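Local coordinates for protein multicopper oxidase type 1 (Nitrosomonas europaea, PDB 3G5W) that binds copper ions in mononuclear and Cu-O-linked sites and probably acts as an oxidoreductase of the two-domain, laccase-like multicopper oxidase family, at residues Val108-His111 with Val112-Gly116; Asp145-Ser148 with Ser149-Asn152. All blocks are in the same frame, centred on the assembly; numbering follows the deposited sequence.

Interaction 1: residues Val108-His111 with Val112-Gly116. With CU (copper (II) ion), chain G.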
ATOM      1  N   VAL A 108      14.369  12.015   9.837  1.00 20.63           N
ATOM      2  CA  VAL A 108      13.154  11.270  10.187  1.00 21.06           C
ATOM      3  C   VAL A 108      13.313   9.747  10.101  1.00 21.15           C
ATOM      4  O   VAL A 108      12.704   9.016  10.891  1.00 21.00           O
ATOM      5  CB  VAL A 108      11.928  11.742   9.376  1.00 20.82           C
ATOM      6  CG1 VAL A 108      11.629  13.195   9.703  1.00 21.24           C
ATOM      7  CG2 VAL A 108      12.167  11.576   7.881  1.00 21.02           C
ATOM      8  N   ASN A 109      14.131   9.285   9.154  1.00 21.14           N
ATOM      9  CA  ASN A 109      14.467   7.864   9.039  1.00 21.41           C
ATOM     10  C   ASN A 109      14.934   7.231  10.355  1.00 21.31           C
ATOM     11  O   ASN A 109      14.782   6.021  10.551  1.00 21.56           O
ATOM     12  CB  ASN A 109      15.510   7.640   7.937  1.00 21.44           C
ATOM     13  CG  ASN A 109      16.765   8.460   8.143  1.00 22.12           C
ATOM     14  OD1 ASN A 109      16.714   9.690   8.185  1.00 22.55           O
ATOM     15  ND2 ASN A 109      17.910   7.783   8.255  1.00 22.71           N
ATOM     16  N   GLU A 110      15.501   8.051  11.243  1.00 21.36           N
ATOM     17  CA  GLU A 110      15.813   7.627  12.612  1.00 21.30           C
ATOM     18  C   GLU A 110      14.843   8.199  13.658  1.00 21.19           C
ATOM     19  O   GLU A 110      14.262   7.447  14.443  1.00 20.90           O
ATOM     20  CB  GLU A 110      17.255   7.989  13.007  1.00 21.46           C
ATOM     21  CG  GLU A 110      17.656   7.414  14.382  1.00 21.92           C
ATOM     22  CD  GLU A 110      18.777   8.186  15.079  1.00 23.76           C
ATOM     23  OE1 GLU A 110      19.524   8.918  14.395  1.00 24.42           O
ATOM     24  OE2 GLU A 110      18.904   8.063  16.321  1.00 23.51           O
ATOM     25  N   HIS A 111      14.686   9.522  13.670  1.00 21.24           N
ATOM     26  CA  HIS A 111      13.994  10.219  14.767  1.00 21.16           C
ATOM     27  C   HIS A 111      12.515   9.854  14.893  1.00 21.30           C
ATOM     28  O   HIS A 111      12.026   9.612  16.002  1.00 20.86           O
ATOM     29  CB  HIS A 111      14.164  11.743  14.649  1.00 21.12           C
ATOM     30  CG  HIS A 111      15.554  12.230  14.949  1.00 20.77           C
ATOM     31  ND1 HIS A 111      15.807  13.469  15.498  1.00 21.32           N
ATOM     32  CD2 HIS A 111      16.763  11.639  14.786  1.00 20.10           C
ATOM     33  CE1 HIS A 111      17.111  13.630  15.639  1.00 21.55           C
ATOM     34  NE2 HIS A 111      17.713  12.529  15.224  1.00 20.53           N
ATOM     35  N   VAL A 112      11.810   9.810  13.764  1.00 21.62           N
ATOM     36  CA  VAL A 112      10.385   9.455  13.775  1.00 21.78           C
ATOM     37  C   VAL A 112      10.217   7.934  13.816  1.00 22.24           C
ATOM     38  O   VAL A 112       9.525   7.408  14.687  1.00 22.05           O
ATOM     39  CB  VAL A 112       9.599  10.080  12.581  1.00 22.09           C
ATOM     40  CG1 VAL A 112       8.110   9.739  12.668  1.00 21.55           C
ATOM     41  CG2 VAL A 112       9.766  11.579  12.567  1.00 21.33           C
ATOM     42  N   THR A 113      10.868   7.235  12.886  1.00 22.55           N
ATOM     43  CA  THR A 113      10.774   5.774  12.799  1.00 23.14           C
ATOM     44  C   THR A 113      11.093   5.045  14.113  1.00 23.08           C
ATOM     45  O   THR A 113      10.336   4.156  14.522  1.00 22.85           O
ATOM     46  CB  THR A 113      11.658   5.213  11.655  1.00 23.29           C
ATOM     47  OG1 THR A 113      11.302   5.852  10.421  1.00 24.24           O
ATOM     48  CG2 THR A 113      11.491   3.698  11.511  1.00 23.64           C
ATOM     49  N   MET A 114      12.185   5.425  14.780  1.00 22.71           N
ATOM     50  CA  MET A 114      12.642   4.652  15.944  1.00 22.72           C
ATOM     51  C   MET A 114      13.072   5.426  17.200  1.00 21.37           C
ATOM     52  O   MET A 114      13.655   4.838  18.110  1.00 21.30           O
ATOM     53  CB  MET A 114      13.733   3.656  15.528  1.00 22.76           C
ATOM     54  CG  MET A 114      15.046   4.286  15.047  1.00 23.76           C
ATOM     55  SD  MET A 114      16.146   3.064  14.282  1.00 25.93           S
ATOM     56  CE  MET A 114      15.356   2.829  12.681  1.00 25.15           C
ATOM     57  N   ARG A 115      12.775   6.719  17.274  1.00 20.05           N
ATOM     58  CA  ARG A 115      13.091   7.468  18.506  1.00 18.95           C
ATOM     59  C   ARG A 115      11.847   8.042  19.188  1.00 18.61           C
ATOM     60  O   ARG A 115      11.958   8.874  20.089  1.00 18.11           O
ATOM     61  CB  ARG A 115      14.145   8.555  18.247  1.00 18.53           C
ATOM     62  CG  ARG A 115      15.470   8.033  17.665  1.00 18.70           C
ATOM     63  CD  ARG A 115      16.231   7.129  18.632  1.00 17.95           C
ATOM     64  NE  ARG A 115      17.312   6.424  17.943  1.00 19.53           N
ATOM     65  CZ  ARG A 115      17.808   5.243  18.304  1.00 18.55           C
ATOM     66  NH1 ARG A 115      18.778   4.693  17.586  1.00 18.84           N
ATOM     67  NH2 ARG A 115      17.344   4.606  19.369  1.00 18.35           N
ATOM     68  N   GLY A 116      10.670   7.577  18.755  1.00 18.64           N
ATOM     69  CA  GLY A 116       9.392   7.913  19.388  1.00 18.20           C
ATOM     70  C   GLY A 116       8.998   9.384  19.396  1.00 18.32           C
ATOM     71  O   GLY A 116       8.282   9.823  20.296  1.00 18.30           O
TER
HETATM   72 CU    CU G   1      14.347  14.888  16.078  1.00 23.24          CU

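Interaction 2: residues Asp145-Ser148 with Ser149-Asn152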
ATOM      1  N   ASP A 145       6.892   1.009  13.570  1.00 17.69           N
ATOM      2  CA  ASP A 145       7.754  -0.127  13.226  1.00 17.94           C
ATOM      3  C   ASP A 145       9.183   0.171  13.698  1.00 18.07           C
ATOM      4  O   ASP A 145       9.702   1.266  13.460  1.00 18.07           O
ATOM      5  CB  ASP A 145       7.712  -0.353  11.714  1.00 18.03           C
ATOM      6  CG  ASP A 145       6.297  -0.242  11.157  1.00 18.66           C
ATOM      7  OD1 ASP A 145       5.494  -1.149  11.423  1.00 18.67           O
ATOM      8  OD2 ASP A 145       5.984   0.757  10.478  1.00 19.93           O
ATOM      9  N   TRP A 146       9.809  -0.792  14.376  1.00 17.68           N
ATOM     10  CA  TRP A 146      11.080  -0.540  15.061  1.00 17.83           C
ATOM     11  C   TRP A 146      12.175  -1.490  14.593  1.00 17.96           C
ATOM     12  O   TRP A 146      11.892  -2.636  14.253  1.00 17.67           O
ATOM     13  CB  TRP A 146      10.921  -0.670  16.584  1.00 17.48           C
ATOM     14  CG  TRP A 146       9.794   0.140  17.187  1.00 18.02           C
ATOM     15  CD1 TRP A 146       8.450  -0.133  17.108  1.00 17.78           C
ATOM     16  CD2 TRP A 146       9.910   1.337  17.974  1.00 18.08           C
ATOM     17  NE1 TRP A 146       7.728   0.826  17.786  1.00 17.36           N
ATOM     18  CE2 TRP A 146       8.596   1.739  18.324  1.00 18.37           C
ATOM     19  CE3 TRP A 146      10.993   2.113  18.410  1.00 18.25           C
ATOM     20  CZ2 TRP A 146       8.338   2.876  19.100  1.00 17.57           C
ATOM     21  CZ3 TRP A 146      10.737   3.242  19.190  1.00 17.91           C
ATOM     22  CH2 TRP A 146       9.414   3.617  19.518  1.00 18.46           C
ATOM     23  N   VAL A 147      13.418  -1.001  14.592  1.00 18.19           N
ATOM     24  CA  VAL A 147      14.606  -1.798  14.261  1.00 18.67           C
ATOM     25  C   VAL A 147      15.462  -1.962  15.528  1.00 19.10           C
ATOM     26  O   VAL A 147      16.188  -1.042  15.914  1.00 19.04           O
ATOM     27  CB  VAL A 147      15.441  -1.138  13.132  1.00 18.65           C
ATOM     28  CG1 VAL A 147      16.668  -1.991  12.779  1.00 18.10           C
ATOM     29  CG2 VAL A 147      14.585  -0.916  11.872  1.00 18.82           C
ATOM     30  N   SER A 148      15.375  -3.129  16.171  1.00 20.04           N
ATOM     31  CA  SER A 148      15.981  -3.326  17.496  1.00 20.65           C
ATOM     32  C   SER A 148      17.515  -3.244  17.537  1.00 21.32           C
ATOM     33  O   SER A 148      18.094  -2.978  18.600  1.00 21.14           O
ATOM     34  CB  SER A 148      15.503  -4.633  18.143  1.00 20.66           C
ATOM     35  OG  SER A 148      16.105  -5.757  17.530  1.00 20.89           O
ATOM     36  N   SER A 149      18.166  -3.448  16.393  1.00 21.52           N
ATOM     37  CA  SER A 149      19.632  -3.339  16.320  1.00 22.22           C
ATOM     38  C   SER A 149      20.125  -1.932  16.666  1.00 22.32           C
ATOM     39  O   SER A 149      21.283  -1.757  17.041  1.00 22.17           O
ATOM     40  CB  SER A 149      20.151  -3.765  14.947  1.00 22.13           C
ATOM     41  OG  SER A 149      19.837  -2.792  13.964  1.00 23.94           O
ATOM     42  N   TRP A 150      19.242  -0.936  16.564  1.00 22.21           N
ATOM     43  CA  TRP A 150      19.599   0.446  16.904  1.00 22.35           C
ATOM     44  C   TRP A 150      19.003   0.922  18.231  1.00 22.31           C
ATOM     45  O   TRP A 150      19.124   2.101  18.577  1.00 22.13           O
ATOM     46  CB  TRP A 150      19.202   1.415  15.780  1.00 22.84           C
ATOM     47  CG  TRP A 150      19.784   1.060  14.436  1.00 23.18           C
ATOM     48  CD1 TRP A 150      19.098   0.615  13.339  1.00 23.66           C
ATOM     49  CD2 TRP A 150      21.166   1.119  14.048  1.00 23.16           C
ATOM     50  NE1 TRP A 150      19.963   0.394  12.295  1.00 23.25           N
ATOM     51  CE2 TRP A 150      21.239   0.690  12.703  1.00 23.31           C
ATOM     52  CE3 TRP A 150      22.349   1.489  14.708  1.00 24.31           C
ATOM     53  CZ2 TRP A 150      22.450   0.622  12.000  1.00 23.56           C
ATOM     54  CZ3 TRP A 150      23.560   1.424  14.008  1.00 23.58           C
ATOM     55  CH2 TRP A 150      23.596   0.994  12.664  1.00 23.60           C
ATOM     56  N   ALA A 151      18.385   0.004  18.975  1.00 22.58           N
ATOM     57  CA  ALA A 151      17.654   0.339  20.198  1.00 22.88           C
ATOM     58  C   ALA A 151      18.449   1.266  21.106  1.00 23.44           C
ATOM     59  O   ALA A 151      17.943   2.292  21.557  1.00 23.19           O
ATOM     60  CB  ALA A 151      17.247  -0.925  20.950  1.00 22.73           C
ATOM     61  N   ASN A 152      19.704   0.912  21.350  1.00 24.10           N
ATOM     62  CA  ASN A 152      20.521   1.683  22.266  1.00 25.20           C
ATOM     63  C   ASN A 152      21.675   2.415  21.592  1.00 25.12           C
ATOM     64  O   ASN A 152      22.747   2.600  22.173  1.00 25.16           O
ATOM     65  CB  ASN A 152      20.961   0.800  23.432  1.00 25.68           C
ATOM     66  CG  ASN A 152      19.806   0.488  24.372  1.00 27.71           C
ATOM     67  OD1 ASN A 152      19.167   1.399  24.913  1.00 31.66           O
ATOM     68  ND2 ASN A 152      19.521  -0.792  24.557  1.00 29.81           N
TER

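Interaction 1: residues Val108-His111 with Val112-Gly116
V108 shares its carbonyl between two amides, those of V112 and T113, at the start of a short helix, 108-114, the copper-bearing turn of a cupredoxin domain. V112 N lies 3.1 Å from V108 O, while T113 N meets the same oxygen almost head-on, with a C=O...N angle of 175°. Two residues further on, M114 N donates to E110 O at 2.9 Å; R115 N adds a weak bond to H111 O, and G116 follows with a positive phi. The two valines lie side by side, pointing the same way, with V108 CG1 3.8 Å from V112 CG2; D255 of the second subunit packs on both.

The polar side chains group round E110. E110 swings its CG opposite the backbone N (chi1 -174°) and, with the chain extended beyond, reaches the guanidinium of R115, where R115 NE gives a salt bridge of 2.8 Å to E110 OE2 on its anti lone pair. The carboxylate and guanidinium planes stand 89° apart, and M114 CG lies over one guanidinium face, toward its rim. OE2 also accepts from G155 N, while NH1 and NH2 of R115 go to backbone carbonyls, among them those of W150 and H23. Were R115 an alanine, E110 would probably lose its charged mate in a buried region and those carbonyls the donors that R115 supplies.

H111, its CG anti to the carbonyl carbon, reaches a mononuclear site completed by H56, C104 and M117. F25 meets the ring edge-to-face, OE1 of E110 lies in plane at its edge, and H111 ND1 binds the copper ion at 2.1 Å.

Interaction 2: residues Asp145-Ser148 with Ser149-Asn152
V147 meets W150 where the chain leaves strand 137-146 and bends into a short 3-10 turn. Two backbone bonds in succession, each from a residue to the third before it, make the turn. W150 N donates to V147 O at 3.1 Å, a nearly straight bond with an N-H...O angle of 163°. A151 N follows with 3.0 Å to S148 O. Both donors sit above the plane of the carbonyl they reach, so neither bond lies on a lone pair, and A151 N stands the further out, at 69°. The methyl of A151 sits close by, its CB 3.2 Å from S148 O.

Beside these bonds the side chains of V147 and W150 run in the same direction. V147 CG1, placed anti to the backbone N (chi1 -179°), comes within 3.6 Å of W150 CD1 and meets the indole obliquely. The hydroxyl of S149 closes the group: S149 OG is 3.5 Å from V147 CG1 and lies over one face of the indole, offset toward the rim.

Several polar groups find partners outside the turn. W150 NE1 donates to OD1 of D162, which helps fix how the indole is turned, and S148 OG is hydrogen-bonded to OD2 of D165. The carbonyl of A151, like that of W150, is taken by the guanidinium of R115. Within the turn itself, then, the acceptors V147 O and S148 O are met by backbone amides, while the polar ends of S148 and W150 are held by aspartates. The V147-W150 and S148-A151 bonds are those of two overlapping beta turns, an i to i+3 pattern characteristic of a short 3-10 turn, which here carries the chain from strand 137-146 into the loop leading to strand 166-169.

In the fold
The two contacts come in series along the chain, interaction 1 closing before interaction 2 opens, and their centres are 10 Å apart on the same side of the molecule's centre. Helix 108-114 lies between strands 98-103 and 118-124, neighbours in a sheet of the first cupredoxin domain; 145-152 leaves strand 137-146, part of the six-stranded sheet of the second. Their meeting is therefore a junction between the two domains. R115 donates to the carbonyls of W150 and A151, the T113 methyl CG2 packs on the D145 carbonyl, and the M114 carbonyl on the W146 ring. The helix carrying a mononuclear copper ligand is thereby tied directly to the second domain.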